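Local structure of SM80.1 Vicilin (Solanum melongena, 5VF5) at residues M248-G253 with S335-V340; N261-R266 with M347-N352; G356-W361 with Q389-A394; I364-K369 with P376-E381. The protein is a 7S vicilin of the bicupin type, which probably serves as a seed storage protein and carries a bound copper ion in one cupin domain. One frame throughout, in Å; residues are numbered along the deposited sequence. Where two conformers were deposited one is given.

Contact 1 of 4, residues M248-G253 with S335-V340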
# COMPACT_ATOMS: atom_id res chain seq x y z
N MET A 248 -1.86 -10.68 -1.50
CA MET A 248 -1.46 -11.87 -2.23
C MET A 248 -0.37 -12.54 -1.46
O MET A 248 0.61 -11.91 -1.07
CB MET A 248 -1.01 -11.55 -3.67
CG MET A 248 -0.66 -12.77 -4.49
SD MET A 248 -0.65 -12.43 -6.24
CE MET A 248 0.90 -11.57 -6.29
N ASN A 249 -0.54 -13.85 -1.26
CA ASN A 249 0.45 -14.69 -0.66
C ASN A 249 0.76 -15.83 -1.61
O ASN A 249 -0.15 -16.51 -2.10
CB ASN A 249 -0.02 -15.26 0.68
CG ASN A 249 1.11 -15.97 1.42
OD1 ASN A 249 2.15 -15.38 1.70
ND2 ASN A 249 0.97 -17.24 1.61
N ILE A 250 2.06 -16.00 -1.89
CA ILE A 250 2.55 -17.13 -2.68
C ILE A 250 3.37 -18.00 -1.71
O ILE A 250 4.37 -17.55 -1.11
CB ILE A 250 3.39 -16.66 -3.87
CG1 ILE A 250 2.60 -15.66 -4.73
CG2 ILE A 250 3.83 -17.87 -4.70
CD1 ILE A 250 3.36 -15.11 -5.89
N ASN A 251 2.95 -19.25 -1.58
CA ASN A 251 3.65 -20.14 -0.68
C ASN A 251 5.07 -20.44 -1.18
O ASN A 251 5.37 -20.31 -2.37
CB ASN A 251 2.88 -21.43 -0.55
CG ASN A 251 1.55 -21.28 0.15
OD1 ASN A 251 1.36 -20.41 0.98
ND2 ASN A 251 0.67 -22.20 -0.10
N GLN A 252 5.96 -20.81 -0.25
CA GLN A 252 7.34 -21.09 -0.66
C GLN A 252 7.33 -22.13 -1.74
O GLN A 252 6.52 -23.07 -1.71
CB GLN A 252 8.23 -21.50 0.50
CG GLN A 252 7.79 -22.61 1.36
CD GLN A 252 8.74 -22.71 2.59
OE1 GLN A 252 9.95 -23.02 2.45
NE2 GLN A 252 8.22 -22.39 3.78
N GLY A 253 8.16 -21.93 -2.75
CA GLY A 253 8.22 -22.82 -3.89
C GLY A 253 7.07 -22.65 -4.87
O GLY A 253 6.95 -23.44 -5.81
N SER A 335 10.90 -18.85 2.06
CA SER A 335 9.82 -18.11 2.70
C SER A 335 8.66 -18.06 1.71
O SER A 335 8.85 -18.16 0.48
CB SER A 335 10.32 -16.66 3.02
OG SER A 335 9.34 -15.83 3.63
N ASN A 336 7.46 -17.97 2.26
CA ASN A 336 6.36 -17.46 1.46
C ASN A 336 6.72 -16.03 1.01
O ASN A 336 7.59 -15.35 1.60
CB ASN A 336 5.10 -17.42 2.27
CG ASN A 336 5.22 -16.44 3.40
OD1 ASN A 336 6.13 -16.56 4.23
ND2 ASN A 336 4.36 -15.46 3.43
N PHE A 337 6.06 -15.58 -0.06
CA PHE A 337 6.19 -14.23 -0.58
C PHE A 337 4.83 -13.57 -0.43
O PHE A 337 3.85 -14.03 -1.02
CB PHE A 337 6.59 -14.27 -2.04
CG PHE A 337 6.59 -12.94 -2.75
CD1 PHE A 337 7.56 -11.98 -2.46
CD2 PHE A 337 5.66 -12.65 -3.78
CE1 PHE A 337 7.61 -10.78 -3.13
CE2 PHE A 337 5.73 -11.44 -4.44
CZ PHE A 337 6.72 -10.52 -4.13
N ARG A 338 4.78 -12.54 0.40
CA ARG A 338 3.53 -11.83 0.69
C ARG A 338 3.61 -10.36 0.35
O ARG A 338 4.58 -9.67 0.67
CB ARG A 338 3.21 -11.94 2.18
CG ARG A 338 1.76 -11.59 2.51
CD ARG A 338 1.42 -11.79 4.00
NE ARG A 338 1.81 -13.11 4.53
CZ ARG A 338 1.04 -14.20 4.57
NH1 ARG A 338 -0.22 -14.20 4.09
NH2 ARG A 338 1.52 -15.32 5.11
N VAL A 339 2.57 -9.91 -0.34
CA VAL A 339 2.49 -8.50 -0.80
C VAL A 339 1.15 -7.89 -0.45
O VAL A 339 0.13 -8.62 -0.34
CB VAL A 339 2.74 -8.33 -2.34
CG1 VAL A 339 4.06 -8.96 -2.71
CG2 VAL A 339 1.62 -8.94 -3.15
N VAL A 340 1.13 -6.58 -0.34
CA VAL A 340 -0.09 -5.81 -0.30
C VAL A 340 -0.05 -4.95 -1.53
O VAL A 340 0.97 -4.33 -1.84
CB VAL A 340 -0.15 -4.88 0.91
CG1 VAL A 340 -1.40 -3.99 0.86
CG2 VAL A 340 -0.11 -5.72 2.14

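Contact 2 of 4, residues N261-R266 with M347-N352. With ACT (acetate ion), chain C.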
# COMPACT_ATOMS: atom_id res chain seq x y z
N ASN A 261 -4.33 -7.44 -15.05
CA ASN A 261 -5.50 -6.69 -14.58
C ASN A 261 -6.10 -5.92 -15.74
O ASN A 261 -5.40 -5.26 -16.49
CB ASN A 261 -5.07 -5.73 -13.49
CG ASN A 261 -4.75 -6.45 -12.21
OD1 ASN A 261 -5.64 -7.10 -11.64
ND2 ASN A 261 -3.49 -6.36 -11.76
N SER A 262 -7.41 -5.99 -15.89
CA SER A 262 -8.08 -5.39 -17.02
C SER A 262 -7.97 -3.88 -17.09
O SER A 262 -7.79 -3.34 -18.16
CB SER A 262 -9.54 -5.84 -17.07
OG SER A 262 -10.29 -5.31 -15.99
N ARG A 263 -8.11 -3.21 -15.95
CA ARG A 263 -8.07 -1.73 -15.94
C ARG A 263 -7.31 -1.07 -14.81
O ARG A 263 -6.96 0.09 -14.95
CB ARG A 263 -9.44 -1.14 -16.03
CG ARG A 263 -10.34 -1.45 -14.93
CD ARG A 263 -11.59 -0.54 -15.05
NE ARG A 263 -11.45 0.82 -14.54
CZ ARG A 263 -11.42 1.98 -15.20
NH1 ARG A 263 -11.40 2.04 -16.55
NH2 ARG A 263 -11.35 3.12 -14.51
N SER A 264 -7.01 -1.82 -13.75
CA SER A 264 -6.44 -1.25 -12.57
C SER A 264 -4.93 -1.36 -12.55
O SER A 264 -4.40 -2.43 -12.74
CB SER A 264 -7.05 -1.89 -11.33
OG SER A 264 -6.49 -1.41 -10.11
N THR A 265 -4.28 -0.24 -12.33
CA THR A 265 -2.84 -0.22 -12.07
C THR A 265 -2.62 -0.57 -10.60
O THR A 265 -3.38 -0.12 -9.72
CB THR A 265 -2.27 1.18 -12.34
OG1 THR A 265 -2.38 1.48 -13.72
CG2 THR A 265 -0.82 1.32 -11.93
N ARG A 266 -1.63 -1.42 -10.33
CA ARG A 266 -1.35 -1.90 -8.98
C ARG A 266 -0.04 -1.39 -8.47
O ARG A 266 0.94 -1.39 -9.19
CB ARG A 266 -1.41 -3.43 -8.93
CG ARG A 266 -2.77 -3.99 -9.41
CD ARG A 266 -3.75 -4.04 -8.22
NE ARG A 266 -5.08 -3.66 -8.54
CZ ARG A 266 -6.15 -4.27 -8.13
NH1 ARG A 266 -6.06 -5.43 -7.45
NH2 ARG A 266 -7.29 -3.71 -8.40
N MET A 347 -12.67 0.07 -9.70
CA MET A 347 -13.99 -0.39 -10.02
C MET A 347 -13.97 -1.01 -11.42
O MET A 347 -13.41 -0.43 -12.36
CB MET A 347 -15.03 0.73 -10.00
CG MET A 347 -16.42 0.17 -10.07
SD MET A 347 -17.02 -0.32 -8.45
CE MET A 347 -17.61 1.22 -7.85
N PHE A 348 -14.62 -2.16 -11.53
CA PHE A 348 -14.78 -2.91 -12.78
C PHE A 348 -13.52 -3.68 -13.19
O PHE A 348 -13.53 -4.35 -14.23
CB PHE A 348 -15.31 -2.02 -13.94
CG PHE A 348 -16.48 -1.16 -13.56
CD1 PHE A 348 -17.60 -1.75 -13.06
CD2 PHE A 348 -16.42 0.23 -13.63
CE1 PHE A 348 -18.72 -0.99 -12.67
CE2 PHE A 348 -17.51 1.02 -13.25
CZ PHE A 348 -18.67 0.39 -12.77
N ASN A 349 -12.45 -3.59 -12.38
CA ASN A 349 -11.25 -4.38 -12.67
C ASN A 349 -11.51 -5.87 -12.56
O ASN A 349 -12.16 -6.34 -11.60
CB ASN A 349 -10.11 -4.04 -11.74
CG ASN A 349 -8.80 -4.73 -12.15
OD1 ASN A 349 -8.24 -4.44 -13.23
ND2 ASN A 349 -8.33 -5.68 -11.30
N ARG A 350 -10.96 -6.63 -13.50
CA ARG A 350 -10.97 -8.07 -13.40
C ARG A 350 -9.57 -8.63 -13.68
O ARG A 350 -8.78 -8.08 -14.48
CB ARG A 350 -12.04 -8.68 -14.31
CG ARG A 350 -13.46 -8.19 -14.03
CD ARG A 350 -14.02 -8.66 -12.68
NE ARG A 350 -15.44 -8.32 -12.49
CZ ARG A 350 -15.88 -7.20 -11.92
NH1 ARG A 350 -15.04 -6.29 -11.42
NH2 ARG A 350 -17.20 -7.01 -11.82
N LYS A 351 -9.26 -9.69 -12.94
CA LYS A 351 -8.07 -10.50 -13.15
C LYS A 351 -8.32 -11.45 -14.30
O LYS A 351 -9.36 -12.12 -14.35
CB LYS A 351 -7.71 -11.36 -11.95
CG LYS A 351 -7.24 -10.61 -10.76
CD LYS A 351 -5.78 -10.70 -10.66
CE LYS A 351 -5.15 -10.01 -9.45
NZ LYS A 351 -5.57 -8.59 -9.31
N ASN A 352 -7.38 -11.50 -15.23
CA ASN A 352 -7.41 -12.38 -16.39
C ASN A 352 -6.20 -13.27 -16.35
O ASN A 352 -5.06 -12.81 -16.61
CB ASN A 352 -7.34 -11.54 -17.67
CG ASN A 352 -8.59 -10.72 -17.90
OD1 ASN A 352 -9.46 -11.11 -18.68
ND2 ASN A 352 -8.70 -9.60 -17.19
C ACT C . -2.60 -7.52 -8.10
O ACT C . -3.77 -7.21 -7.70
OXT ACT C . -2.39 -7.69 -9.32
CH3 ACT C . -1.45 -7.74 -7.16
O HOH W 1 -12.70 2.36 -12.22
O HOH W 2 -9.62 -4.77 -8.43

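Contact 3 of 4, residues G356-W361 with Q389-A394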
# COMPACT_ATOMS: atom_id res chain seq x y z
N GLY A 356 -3.37 -22.10 -16.76
CA GLY A 356 -4.07 -22.76 -15.67
C GLY A 356 -5.45 -23.21 -16.10
O GLY A 356 -5.96 -22.83 -17.16
N ARG A 357 -6.07 -24.05 -15.26
CA ARG A 357 -7.38 -24.61 -15.62
C ARG A 357 -8.39 -23.50 -15.88
O ARG A 357 -9.12 -23.54 -16.84
CB ARG A 357 -7.77 -25.64 -14.54
CG ARG A 357 -9.19 -26.11 -14.65
CD ARG A 357 -9.41 -27.25 -13.67
NE ARG A 357 -9.12 -28.55 -14.25
CZ ARG A 357 -9.92 -29.20 -15.12
NH1 ARG A 357 -11.05 -28.64 -15.57
NH2 ARG A 357 -9.55 -30.39 -15.56
N GLU A 358 -8.44 -22.50 -15.01
CA GLU A 358 -9.25 -21.31 -15.21
C GLU A 358 -8.41 -20.21 -15.82
O GLU A 358 -7.58 -19.63 -15.13
CB GLU A 358 -9.83 -20.83 -13.90
CG GLU A 358 -10.79 -21.81 -13.27
CD GLU A 358 -12.15 -21.91 -13.95
OE1 GLU A 358 -12.41 -21.33 -15.02
OE2 GLU A 358 -12.98 -22.61 -13.40
N ASN A 359 -8.63 -19.93 -17.10
CA ASN A 359 -7.89 -18.89 -17.79
C ASN A 359 -8.69 -18.37 -18.96
O ASN A 359 -9.70 -18.97 -19.31
CB ASN A 359 -6.51 -19.40 -18.20
CG ASN A 359 -6.51 -20.20 -19.47
OD1 ASN A 359 -6.23 -19.67 -20.51
ND2 ASN A 359 -6.78 -21.45 -19.38
N ILE A 360 -8.24 -17.29 -19.61
CA ILE A 360 -9.02 -16.71 -20.67
C ILE A 360 -9.28 -17.64 -21.84
O ILE A 360 -10.31 -17.53 -22.50
CB ILE A 360 -8.46 -15.38 -21.15
CG1 ILE A 360 -7.05 -15.54 -21.71
CG2 ILE A 360 -8.54 -14.36 -20.02
CD1 ILE A 360 -6.53 -14.32 -22.43
N TRP A 361 -8.35 -18.57 -22.10
CA TRP A 361 -8.48 -19.45 -23.26
C TRP A 361 -9.62 -20.45 -23.09
O TRP A 361 -10.11 -21.01 -24.09
CB TRP A 361 -7.17 -20.14 -23.59
CG TRP A 361 -6.13 -19.18 -24.07
CD1 TRP A 361 -5.16 -18.60 -23.32
CD2 TRP A 361 -5.96 -18.71 -25.38
NE1 TRP A 361 -4.39 -17.79 -24.07
CE2 TRP A 361 -4.86 -17.82 -25.36
CE3 TRP A 361 -6.62 -18.92 -26.59
CZ2 TRP A 361 -4.42 -17.17 -26.49
CZ3 TRP A 361 -6.16 -18.26 -27.71
CH2 TRP A 361 -5.10 -17.37 -27.65
N GLN A 389 -4.21 -27.28 -12.51
CA GLN A 389 -4.37 -26.37 -11.36
C GLN A 389 -4.62 -24.96 -11.86
O GLN A 389 -4.36 -24.65 -13.03
CB GLN A 389 -3.16 -26.40 -10.43
CG GLN A 389 -3.04 -27.70 -9.61
CD GLN A 389 -4.03 -27.76 -8.45
OE1 GLN A 389 -3.95 -26.97 -7.51
NE2 GLN A 389 -5.01 -28.68 -8.54
N SER A 390 -5.14 -24.12 -10.98
CA SER A 390 -5.40 -22.70 -11.29
C SER A 390 -4.75 -21.79 -10.32
O SER A 390 -4.48 -22.17 -9.17
CB SER A 390 -6.91 -22.41 -11.30
OG SER A 390 -7.57 -23.12 -12.33
N TYR A 391 -4.43 -20.59 -10.83
CA TYR A 391 -4.06 -19.40 -10.04
C TYR A 391 -2.67 -19.41 -9.48
O TYR A 391 -1.84 -18.54 -9.83
CB TYR A 391 -5.08 -19.13 -8.91
CG TYR A 391 -6.51 -19.19 -9.38
CD1 TYR A 391 -6.92 -18.49 -10.48
CD2 TYR A 391 -7.42 -19.99 -8.74
CE1 TYR A 391 -8.23 -18.58 -10.94
CE2 TYR A 391 -8.73 -20.07 -9.17
CZ TYR A 391 -9.14 -19.37 -10.26
OH TYR A 391 -10.45 -19.44 -10.66
N PHE A 392 -2.35 -20.42 -8.66
CA PHE A 392 -1.00 -20.57 -8.11
C PHE A 392 -0.58 -22.02 -8.22
O PHE A 392 -1.39 -22.92 -7.96
CB PHE A 392 -0.92 -20.15 -6.65
CG PHE A 392 -1.46 -18.77 -6.36
CD1 PHE A 392 -2.81 -18.58 -6.12
CD2 PHE A 392 -0.62 -17.69 -6.27
CE1 PHE A 392 -3.31 -17.31 -5.82
CE2 PHE A 392 -1.11 -16.43 -5.97
CZ PHE A 392 -2.44 -16.23 -5.74
N VAL A 393 0.68 -22.22 -8.63
CA VAL A 393 1.21 -23.56 -8.86
C VAL A 393 2.66 -23.64 -8.38
O VAL A 393 3.24 -22.62 -8.01
CB VAL A 393 1.10 -23.96 -10.35
CG1 VAL A 393 -0.31 -23.88 -10.86
CG2 VAL A 393 1.99 -23.13 -11.24
N ALA A 394 3.25 -24.84 -8.42
CA ALA A 394 4.66 -24.95 -8.11
C ALA A 394 5.48 -24.14 -9.11
O ALA A 394 5.26 -24.20 -10.31
CB ALA A 394 5.09 -26.40 -8.15
O HOH W 3 -5.29 -20.13 -13.58

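Contact 4 of 4, residues I364-K369 with P376-E381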
# COMPACT_ATOMS: atom_id res chain seq x y z
N ILE A 364 -12.32 -19.18 -25.32
CA ILE A 364 -11.98 -18.99 -26.73
C ILE A 364 -12.22 -20.33 -27.42
O ILE A 364 -11.79 -21.35 -26.92
CB ILE A 364 -10.53 -18.47 -26.89
CG1 ILE A 364 -10.46 -17.08 -26.24
CG2 ILE A 364 -10.14 -18.44 -28.36
CD1 ILE A 364 -9.11 -16.42 -26.24
N ASP A 365 -12.90 -20.30 -28.57
CA ASP A 365 -13.25 -21.54 -29.25
C ASP A 365 -12.07 -22.22 -29.91
O ASP A 365 -11.03 -21.60 -30.19
CB ASP A 365 -14.37 -21.28 -30.24
CG ASP A 365 -13.97 -20.33 -31.36
OD1 ASP A 365 -13.43 -20.80 -32.37
OD2 ASP A 365 -14.17 -19.10 -31.24
N ARG A 366 -12.24 -23.50 -30.20
CA ARG A 366 -11.19 -24.31 -30.77
C ARG A 366 -10.67 -23.81 -32.10
O ARG A 366 -9.48 -23.75 -32.32
CB ARG A 366 -11.70 -25.72 -30.93
CG ARG A 366 -10.68 -26.74 -31.41
CD ARG A 366 -11.28 -28.16 -31.49
NE ARG A 366 -11.64 -28.55 -30.15
CZ ARG A 366 -12.87 -28.74 -29.70
NH1 ARG A 366 -13.93 -28.73 -30.50
NH2 ARG A 366 -13.03 -29.02 -28.41
N GLU A 367 -11.57 -23.39 -32.97
CA GLU A 367 -11.18 -22.88 -34.28
C GLU A 367 -10.34 -21.56 -34.18
O GLU A 367 -9.35 -21.35 -34.89
CB GLU A 367 -12.42 -22.69 -35.14
CG GLU A 367 -13.18 -23.99 -35.44
CD GLU A 367 -14.06 -24.51 -34.25
OE1 GLU A 367 -14.30 -23.77 -33.21
OE2 GLU A 367 -14.54 -25.67 -34.38
N ALA A 368 -10.73 -20.71 -33.22
CA ALA A 368 -9.97 -19.51 -32.94
C ALA A 368 -8.60 -19.84 -32.38
O ALA A 368 -7.62 -19.15 -32.70
CB ALA A 368 -10.72 -18.60 -32.00
N LYS A 369 -8.47 -20.88 -31.58
CA LYS A 369 -7.14 -21.31 -31.11
C LYS A 369 -6.29 -21.80 -32.26
O LYS A 369 -5.08 -21.52 -32.32
CB LYS A 369 -7.28 -22.42 -30.06
CG LYS A 369 -7.85 -21.93 -28.75
CD LYS A 369 -8.19 -23.09 -27.83
CE LYS A 369 -8.66 -22.56 -26.49
NZ LYS A 369 -9.80 -23.25 -25.90
N PRO A 376 -3.07 -27.36 -35.15
CA PRO A 376 -4.39 -27.93 -35.02
C PRO A 376 -5.04 -27.55 -33.68
O PRO A 376 -4.42 -27.64 -32.64
CB PRO A 376 -4.13 -29.44 -35.15
CG PRO A 376 -2.88 -29.52 -36.00
CD PRO A 376 -2.06 -28.36 -35.55
N GLY A 377 -6.30 -27.14 -33.72
CA GLY A 377 -7.01 -26.67 -32.55
C GLY A 377 -7.01 -27.65 -31.40
O GLY A 377 -6.84 -27.23 -30.24
N ARG A 378 -7.19 -28.95 -31.71
CA ARG A 378 -7.19 -29.95 -30.65
C ARG A 378 -5.83 -30.05 -29.97
O ARG A 378 -5.76 -30.36 -28.77
CB ARG A 378 -7.65 -31.34 -31.16
CG ARG A 378 -9.14 -31.37 -31.50
CD ARG A 378 -9.59 -32.80 -31.79
NE ARG A 378 -10.95 -32.88 -32.26
CZ ARG A 378 -12.03 -32.75 -31.49
NH1 ARG A 378 -11.95 -32.50 -30.19
NH2 ARG A 378 -13.23 -32.87 -32.05
N GLU A 379 -4.76 -29.77 -30.72
CA GLU A 379 -3.43 -29.82 -30.14
C GLU A 379 -3.17 -28.61 -29.24
O GLU A 379 -2.61 -28.75 -28.15
CB GLU A 379 -2.38 -29.88 -31.25
CG GLU A 379 -0.98 -30.08 -30.69
CD GLU A 379 0.07 -30.34 -31.72
OE1 GLU A 379 -0.23 -30.27 -32.96
OE2 GLU A 379 1.21 -30.62 -31.25
N VAL A 380 -3.64 -27.44 -29.66
CA VAL A 380 -3.56 -26.27 -28.81
C VAL A 380 -4.30 -26.53 -27.52
O VAL A 380 -3.80 -26.25 -26.42
CB VAL A 380 -4.11 -25.02 -29.51
CG1 VAL A 380 -4.02 -23.82 -28.57
CG2 VAL A 380 -3.30 -24.68 -30.73
N GLU A 381 -5.52 -27.08 -27.64
CA GLU A 381 -6.33 -27.36 -26.46
C GLU A 381 -5.68 -28.37 -25.54
O GLU A 381 -5.68 -28.21 -24.32
CB GLU A 381 -7.77 -27.75 -26.84
CG GLU A 381 -8.50 -26.54 -27.40
CD GLU A 381 -10.02 -26.61 -27.42
OE1 GLU A 381 -10.54 -27.75 -27.57
OE2 GLU A 381 -10.69 -25.51 -27.32

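Contact 1 of 4, residues M248-G253 with S335-V340
Met248-Ile250 and Phe337-Val339 are neighbouring antiparallel strands in one sheet of the second cupin beta-barrel. Four backbone bonds join them: Met248 and Val339 form one hydrogen-bonded pair, Ile250 and Phe337 the next, the latter closed by Ile250 N to Phe337 O and Phe337 N to Ile250 O, both 2.8 Å. Between them Asn249 and Arg338 make a non-hydrogen-bonded pair, their CA atoms 4.4 Å apart. The apolar contacts lie on the face of Met248, Ile250, Phe337 and Val339, whose side chains run alongside their partners. Met248 CB meets Val339 CG2 at 3.7 Å, and Ile250 CD1 reaches the edge of the Phe337 ring at CD2, 4.0 Å away; Phe392 and Phe329 pack on this face. The polar side-chain contacts lie on the other face, that of Asn249 and Arg338. With CG anti to the backbone N (chi1 -171°), the amide of Asn249 leans across to the partner strand and stacks almost parallel on the Arg338 guanidinium, planes 5° apart, OD1 standing 3.3 Å above its centre. Arg338 NE is salt-bridged to Glu272, which also accepts from Asn336 ND2. That same ND2 gives Asn249 OD1 a nearly straight 2.8 Å hydrogen bond, in the carbonyl plane and on a lone pair.

Contact 2 of 4, residues N261-R266 with M347-N352
Asn261 OD1 is gripped by two donors: Lys351 NZ, 2.8 Å away on a lone pair, and Asn349 ND2, 3.1 Å away and above the carbonyl plane. The Asn349 amide works with both ends. Its CG is anti to the backbone N (chi1 -173°), which carries OD1 into the turn at Ser262-Ser264, where Arg263 N meets it at 3.0 Å in the carbonyl plane and Ser264 N at 2.9 Å from above that plane. Ser262 N donates to Arg350 O, and Arg350 N donates back to Ser262 OG. Here the turn between strands 254-261 and 265-272 of the cupin barrel is tied to the start of strand 351-353, with Asn261 and Lys351 as a non-hydrogen-bonded antiparallel pair. Arg266 holds Ser264 OG, also hydrogen-bonded to Ile344 O, side-on with NE and NH2, while NH1 is salt-bridged to Glu229. An acetate, probably from the crystallisation liquor, takes bonds from Arg266 NH1 and Lys351 NZ on O and from Asn261 ND2 on OXT; Tyr259 OH also bonds to it. Its negative charge probably balances the two cations, whose Arg266 NH1 and Lys351 NZ are 3.7 Å apart. Farther out, Arg263 CG packs 3.8 Å from Asn349 CA.

Contact 3 of 4, residues G356-W361 with Q389-A394
Ser390 points its side chain at the turn Gly356-Glu358, and OG, anti to its own carbonyl carbon (chi1 -64°), accepts from Glu358 N at 2.9 Å. The same oxygen lies against Arg357 CB, 3.4 Å away. One residue back, Gln389 O takes the N-H of Arg357 at 2.9 Å, the donor standing well above the carbonyl plane. Consecutive amides of one segment are thus caught by a backbone carbonyl and a side-chain hydroxyl of the other. Glu358 and Tyr391 run side by side in the same direction, and the carboxylate and phenol planes differ by only 6°. The touching is done by the stem of the glutamate, not by its charged end: CG comes 3.5 Å from Tyr391 OH, whereas the carboxylate leads away from the other segment. Ser390 CB covers one face of the Tyr391 ring, over its centre. A water completes the join by donating to Glu358 O and accepting from Tyr391 N. Gly356 comes close to 389-394 through its backbone, CA 3.3 Å from Gln389 O. Within its own segment, Asn359 steadies the bend: ND2 bonds to Gly356 O, and OD1 accepts from Trp361 N in an Asx turn. The contact lies at the surface, joining the loop between strand 351-353 and helix 366-373 to the approach of strand 392-394. That strand pairs with strand 254-261 of the second cupin barrel, Tyr391 meets Phe353 edge-to-face, and Trp361 packs against Phe373 and Phe384 of the two helices lying between the segments.

Contact 4 of 4, residues I364-K369 with P376-E381
Glu381 OE1 is held by two nitrogens of Arg366, NE and NH2, each 2.9 Å away, although the NE bond is weak. NH2 meets OE1 on its syn lone pair. The carboxylate stands almost perpendicular to the guanidinium (86°), so the two groups do not pair side-on through both oxygens; OE1 alone takes both donors. The other oxygen, OE2, receives Lys369 NZ at 2.8 Å on its anti side. Arg366, Lys369 and Glu381 therefore form a salt-bridge network across the helix pair. Lys369 NZ also donates to the backbone carbonyls of Ile364 and Trp361. Arg378 adds a flat layer: its guanidinium stacks on that of Arg366 with centres 4.5 Å apart and planes 22° apart, NH1 lying over the middle of the Arg366 group. The nearby Glu381 carboxylate probably eases the closeness of these like charges. Arg366 CG, anti to the backbone N (chi1 -175°), rests 3.8 Å from Gly377 CA, where the glycine lets the helices come close, and Lys369 CB meets Val380 CG1 at 3.8 Å. Asp365 N-caps the first helix, its OD1 accepting from Ala368 N. The centre of the contact lies about 40 Å from the centre of the chain. Helices 366-373 and 377-385, joined by a short link, pack together as a peripheral extension between strands 351-353 and 392-394, both of which pair with strand 254-261 of the second cupin barrel.

Overall arrangement
Contacts 1 and 2 have centres 21 Å apart and do not touch, but both reach the sheet in which strands 337-344 and 265-272 are neighbours. The acetate bound in contact 2, probably from the crystallisation liquor, lies about 5 Å from the Met248 side chain of contact 1. Contact 3 joins on to each: Phe392 CE2 lies 4.0 Å from Met248 CG, and Asn352 OD1 lies 3.6 Å from Ile360 CG2. Contact 4 is nested in the loop that contact 3 closes; the two touch, their centres 17 Å apart. The sequence therefore runs from barrel to helical extension and back. The copper ion, bound by Cys281, His283 and His325, is about 13 Å from the Asn261 side chain of contact 2.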